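Local coordinates for protein beta-glucuronidase (Dictyoglomus thermophilum, PDB 6XXW) that probably hydrolyses beta-D-glucuronides as a member of glycoside hydrolase family 2, splitting off the glucuronic acid unit, at residues D462-N467 and E495-P500; Q485-L490 and D539-V544. One frame throughout, in Å; residues are numbered along the deposited sequence. Where two conformers were deposited one is given.

Contact 1 (D462-N467 and E495-P500); sequences DVICVN and ELYRKP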
# COMPACT_ATOMS: atom_id res chain seq x y z
N ASP A 462 -41.18 -14.06 4.85
CA ASP A 462 -41.90 -12.79 4.96
C ASP A 462 -41.26 -11.67 4.14
O ASP A 462 -41.97 -10.80 3.63
CB ASP A 462 -41.96 -12.33 6.42
CG ASP A 462 -42.76 -13.28 7.29
OD1 ASP A 462 -43.90 -13.61 6.92
OD2 ASP A 462 -42.23 -13.69 8.34
N VAL A 463 -39.94 -11.67 4.04
CA VAL A 463 -39.19 -10.63 3.35
C VAL A 463 -38.15 -11.32 2.48
O VAL A 463 -37.54 -12.30 2.91
CB VAL A 463 -38.50 -9.67 4.35
CG1 VAL A 463 -37.60 -8.65 3.61
CG2 VAL A 463 -39.54 -8.95 5.19
N ILE A 464 -37.98 -10.83 1.25
CA ILE A 464 -37.00 -11.38 0.32
C ILE A 464 -35.67 -10.67 0.51
O ILE A 464 -35.61 -9.44 0.49
CB ILE A 464 -37.47 -11.25 -1.14
CG1 ILE A 464 -38.83 -11.93 -1.33
CG2 ILE A 464 -36.41 -11.79 -2.11
CD1 ILE A 464 -38.77 -13.36 -1.77
N CYS A 465 -34.60 -11.45 0.66
CA CYS A 465 -33.24 -10.92 0.71
C CYS A 465 -32.46 -11.52 -0.46
O CYS A 465 -32.30 -12.74 -0.54
CB CYS A 465 -32.56 -11.26 2.04
SG CYS A 465 -33.16 -10.33 3.48
N VAL A 466 -31.98 -10.68 -1.37
CA VAL A 466 -31.27 -11.14 -2.56
C VAL A 466 -29.87 -10.54 -2.59
O VAL A 466 -29.70 -9.33 -2.37
CB VAL A 466 -32.05 -10.83 -3.86
CG1 VAL A 466 -32.22 -9.34 -4.06
CG2 VAL A 466 -31.35 -11.46 -5.04
N ASN A 467 -28.89 -11.40 -2.86
CA ASN A 467 -27.50 -11.01 -3.04
C ASN A 467 -27.23 -10.89 -4.54
O ASN A 467 -27.49 -11.84 -5.28
CB ASN A 467 -26.55 -12.07 -2.46
CG ASN A 467 -26.70 -12.24 -0.94
OD1 ASN A 467 -27.41 -11.48 -0.28
ND2 ASN A 467 -26.02 -13.25 -0.40
N GLU A 495 -42.60 -9.29 -8.73
CA GLU A 495 -43.72 -9.80 -9.51
C GLU A 495 -44.06 -11.23 -9.12
O GLU A 495 -45.24 -11.61 -9.10
CB GLU A 495 -43.38 -9.71 -11.00
CG GLU A 495 -44.36 -10.39 -11.95
CD GLU A 495 -45.79 -9.88 -11.81
OE1 GLU A 495 -46.73 -10.70 -11.89
OE2 GLU A 495 -45.98 -8.66 -11.63
N LEU A 496 -43.05 -12.04 -8.78
CA LEU A 496 -43.32 -13.43 -8.41
C LEU A 496 -43.81 -13.56 -6.98
O LEU A 496 -44.64 -14.43 -6.70
CB LEU A 496 -42.06 -14.28 -8.60
CG LEU A 496 -41.64 -14.50 -10.05
CD1 LEU A 496 -40.26 -15.16 -10.13
CD2 LEU A 496 -42.69 -15.32 -10.77
N TYR A 497 -43.30 -12.75 -6.04
CA TYR A 497 -43.54 -13.02 -4.63
C TYR A 497 -44.27 -11.92 -3.88
O TYR A 497 -44.82 -12.20 -2.80
CB TYR A 497 -42.20 -13.32 -3.92
CG TYR A 497 -41.47 -14.43 -4.64
CD1 TYR A 497 -42.05 -15.69 -4.77
CD2 TYR A 497 -40.23 -14.22 -5.24
CE1 TYR A 497 -41.42 -16.70 -5.45
CE2 TYR A 497 -39.58 -15.23 -5.91
CZ TYR A 497 -40.19 -16.47 -6.02
OH TYR A 497 -39.57 -17.49 -6.71
N ARG A 498 -44.32 -10.69 -4.40
CA ARG A 498 -45.12 -9.61 -3.82
C ARG A 498 -44.80 -9.36 -2.35
O ARG A 498 -45.70 -9.14 -1.53
CB ARG A 498 -46.62 -9.87 -4.01
CG ARG A 498 -47.05 -9.91 -5.47
N LYS A 499 -43.52 -9.41 -2.01
CA LYS A 499 -43.03 -9.20 -0.66
C LYS A 499 -42.03 -8.05 -0.66
O LYS A 499 -41.47 -7.73 -1.71
CB LYS A 499 -42.35 -10.48 -0.13
CG LYS A 499 -43.25 -11.71 -0.02
CD LYS A 499 -42.42 -12.94 0.33
CE LYS A 499 -43.20 -14.24 0.07
NZ LYS A 499 -44.49 -14.26 0.80
N PRO A 500 -41.79 -7.41 0.49
CA PRO A 500 -40.69 -6.43 0.54
C PRO A 500 -39.38 -7.13 0.22
O PRO A 500 -39.18 -8.31 0.53
CB PRO A 500 -40.72 -5.91 1.99
CG PRO A 500 -41.99 -6.46 2.61
CD PRO A 500 -42.36 -7.67 1.82

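Contact 2 (Q485-L490 and D539-V544); sequences QLERDL and DRLDFV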
# COMPACT_ATOMS: atom_id res chain seq x y z
N GLN A 485 -29.51 -5.00 -15.68
CA GLN A 485 -29.69 -6.32 -15.08
C GLN A 485 -30.37 -6.24 -13.72
O GLN A 485 -31.25 -7.05 -13.40
CB GLN A 485 -28.34 -7.01 -14.96
CG GLN A 485 -27.62 -7.19 -16.29
CD GLN A 485 -26.27 -7.86 -16.14
OE1 GLN A 485 -25.64 -7.78 -15.09
NE2 GLN A 485 -25.82 -8.54 -17.20
N LEU A 486 -30.00 -5.26 -12.90
CA LEU A 486 -30.50 -5.24 -11.53
C LEU A 486 -31.97 -4.86 -11.49
O LEU A 486 -32.75 -5.45 -10.74
CB LEU A 486 -29.67 -4.28 -10.67
CG LEU A 486 -30.10 -4.26 -9.20
CD1 LEU A 486 -29.94 -5.63 -8.56
CD2 LEU A 486 -29.32 -3.18 -8.43
N GLU A 487 -32.38 -3.88 -12.31
CA GLU A 487 -33.79 -3.48 -12.29
C GLU A 487 -34.68 -4.61 -12.79
O GLU A 487 -35.72 -4.89 -12.19
CB GLU A 487 -34.01 -2.22 -13.13
CG GLU A 487 -35.50 -1.93 -13.32
CD GLU A 487 -35.80 -0.47 -13.61
OE1 GLU A 487 -37.00 -0.12 -13.65
OE2 GLU A 487 -34.86 0.32 -13.80
N ARG A 488 -34.29 -5.26 -13.89
CA ARG A 488 -35.07 -6.39 -14.39
C ARG A 488 -35.17 -7.50 -13.35
O ARG A 488 -36.24 -8.10 -13.17
CB ARG A 488 -34.44 -6.94 -15.67
CG ARG A 488 -34.66 -6.08 -16.90
CD ARG A 488 -33.59 -6.32 -17.97
NE ARG A 488 -33.76 -7.61 -18.63
CZ ARG A 488 -34.58 -7.81 -19.66
NH1 ARG A 488 -35.30 -6.80 -20.14
NH2 ARG A 488 -34.68 -9.01 -20.21
N ASP A 489 -34.07 -7.81 -12.67
CA ASP A 489 -34.07 -8.89 -11.69
C ASP A 489 -34.99 -8.57 -10.53
O ASP A 489 -35.88 -9.36 -10.19
CB ASP A 489 -32.65 -9.15 -11.20
CG ASP A 489 -32.55 -10.41 -10.36
OD1 ASP A 489 -33.21 -11.41 -10.71
OD2 ASP A 489 -31.81 -10.42 -9.37
N LEU A 490 -34.82 -7.39 -9.92
CA LEU A 490 -35.60 -7.06 -8.73
C LEU A 490 -37.08 -6.93 -9.04
O LEU A 490 -37.91 -7.28 -8.19
CB LEU A 490 -35.07 -5.77 -8.09
CG LEU A 490 -33.67 -5.91 -7.51
CD1 LEU A 490 -33.18 -4.59 -6.94
CD2 LEU A 490 -33.63 -7.01 -6.45
N ASP A 539 -33.46 3.13 -5.59
CA ASP A 539 -34.26 4.31 -5.28
C ASP A 539 -35.48 4.42 -6.19
O ASP A 539 -36.43 5.11 -5.84
CB ASP A 539 -33.41 5.57 -5.40
CG ASP A 539 -32.40 5.70 -4.28
OD1 ASP A 539 -32.59 5.07 -3.22
OD2 ASP A 539 -31.43 6.44 -4.46
N ARG A 540 -35.47 3.75 -7.33
CA ARG A 540 -36.58 3.82 -8.27
C ARG A 540 -37.62 2.73 -8.04
O ARG A 540 -38.62 2.69 -8.76
CB ARG A 540 -36.05 3.75 -9.70
CG ARG A 540 -35.11 4.91 -9.98
CD ARG A 540 -34.78 5.03 -11.45
NE ARG A 540 -33.70 4.13 -11.83
CZ ARG A 540 -33.88 3.03 -12.55
NH1 ARG A 540 -35.11 2.71 -12.95
NH2 ARG A 540 -32.85 2.26 -12.87
N LEU A 541 -37.41 1.87 -7.04
CA LEU A 541 -38.25 0.70 -6.80
C LEU A 541 -38.90 0.83 -5.42
O LEU A 541 -38.23 0.68 -4.40
CB LEU A 541 -37.43 -0.58 -6.92
CG LEU A 541 -36.64 -0.75 -8.22
CD1 LEU A 541 -35.81 -2.03 -8.18
CD2 LEU A 541 -37.58 -0.78 -9.42
N ASP A 542 -40.22 1.07 -5.40
CA ASP A 542 -40.88 1.32 -4.12
C ASP A 542 -41.03 0.07 -3.26
O ASP A 542 -41.40 0.20 -2.08
CB ASP A 542 -42.25 1.99 -4.35
CG ASP A 542 -43.27 1.08 -5.03
OD1 ASP A 542 -42.98 -0.10 -5.33
OD2 ASP A 542 -44.40 1.56 -5.27
N PHE A 543 -40.76 -1.11 -3.79
CA PHE A 543 -40.86 -2.34 -3.01
C PHE A 543 -39.53 -2.75 -2.38
O PHE A 543 -39.48 -3.73 -1.63
CB PHE A 543 -41.41 -3.48 -3.87
CG PHE A 543 -40.69 -3.68 -5.18
CD1 PHE A 543 -39.48 -4.37 -5.24
CD2 PHE A 543 -41.22 -3.18 -6.36
CE1 PHE A 543 -38.81 -4.55 -6.44
CE2 PHE A 543 -40.56 -3.36 -7.56
CZ PHE A 543 -39.36 -4.04 -7.61
N VAL A 544 -38.45 -2.02 -2.65
CA VAL A 544 -37.16 -2.29 -2.02
C VAL A 544 -37.10 -1.50 -0.73
O VAL A 544 -37.22 -0.26 -0.73
CB VAL A 544 -35.99 -1.94 -2.96
CG1 VAL A 544 -34.67 -2.00 -2.22
CG2 VAL A 544 -35.98 -2.90 -4.17

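Contact 1 (D462-N467 and E495-P500)
Within the beta-alpha-beta unit of strand 463-467, helix 482-497 and strand 501-505, I464 and V463 on strand 463-467 meet P500, K499 and Y497 at the end of the helix and in the turn that follows it. One backbone hydrogen bond crosses the contact: I464 N donates to P500 O at 2.9 Å, and both its N-H...O and C=O...N angles are close to straight, 165° each. V463 CG1 lies 3.5 Å from that same P500 O, while D462 O rests against the proline ring, 3.6 Å from P500 CD. The I464 side chain reaches toward the helix end. Its CG1 is anti to the carbonyl carbon and touches K499 CB at 4.0 Å; a chi2 of -92°, away from a staggered value, then carries CD1 to Y497, 3.9 Å from CD2 and 4.0 Å from CB. The methyl comes obliquely to the ring, and the isoleucine crosses both the tyrosine and the lysine at about a right angle. Cutting I464 back to an alanine takes away CG1, CG2 and CD1, which would probably open a gap beside Y497 and leave the aliphatic part of K499 without its apolar neighbour I464. The polar ends have partners outside the two segments: Y497 OH bonds with A452 O, D462 OD2 with I444 N, and K499 NZ, weakly, with V461 O. R498, with positive phi, ends the helical run and turns the chain back to the sheet, where I464 also bonds with I502. Such a return, from strand through helix to a neighbouring parallel strand, is the beta-alpha-beta crossover from which TIM barrels are built.

Contact 2 (Q485-L490 and D539-V544)
E487 OE2 is gripped by both terminal nitrogens of R540, which form a salt bridge with this single oxygen. R540 NH1 stands 2.5 Å away with an N-H...O angle of 149°, a separation short enough that its exact value deserves caution; the second bond, from NH2 at 2.9 Å, is weak. The oxygen sits at the edge of the guanidinium, near its plane. NH1 comes from the syn side of OE2 but tilted 31° from the carboxylate plane, and the carboxylate and guanidinium planes are 45° apart. E487 gets there with CG anti to its own N and an extended chain beyond, while R540 bends at chi3 to meet it crosswise. The other oxygen, E487 OE1, pairs with R491 NE.

Beneath the charges the contact is apolar. L541 CD1 lies against L490 CB at 3.8 Å and L490 CD1 at 3.9 Å, the two leucines crossing nearly at right angles. F543 CE1 is 3.4 Å from L490 O in an oblique approach, and the ring also stacks on Y494. V544 CG2 adds a looser touch to L490 CD1 at 4.3 Å. The type I turn from L541 to V544, closed by V544 N to L541 O at 3.2 Å, places these side chains together. The chemistry thus divides by depth: a carboxylate held between two arginines, probably keeping its negative charge, spans the more exposed margin, and leucine, valine and phenylalanine fill the buried side.

Contacts 1 and 2 have centres about 11 Å apart within the TIM barrel domain range, and both draw on helix 482-497: contact 2 uses its middle, contact 1 its last turn. Along the chain the segments alternate, 462-467, 485-490, 495-500, 539-544, so the two pairings interlock. Contact 1 ties the helix end to strand 463-467; contact 2 ties the helix to the loop that leads from helix 524-538 into strand 544-550. Strand 501-505 runs parallel to and between those two strands, so the helix is joined to successive neighbours in the barrel wall. L490 belongs to contact 2 yet also packs on V466 of strand 463-467, linking the two directly.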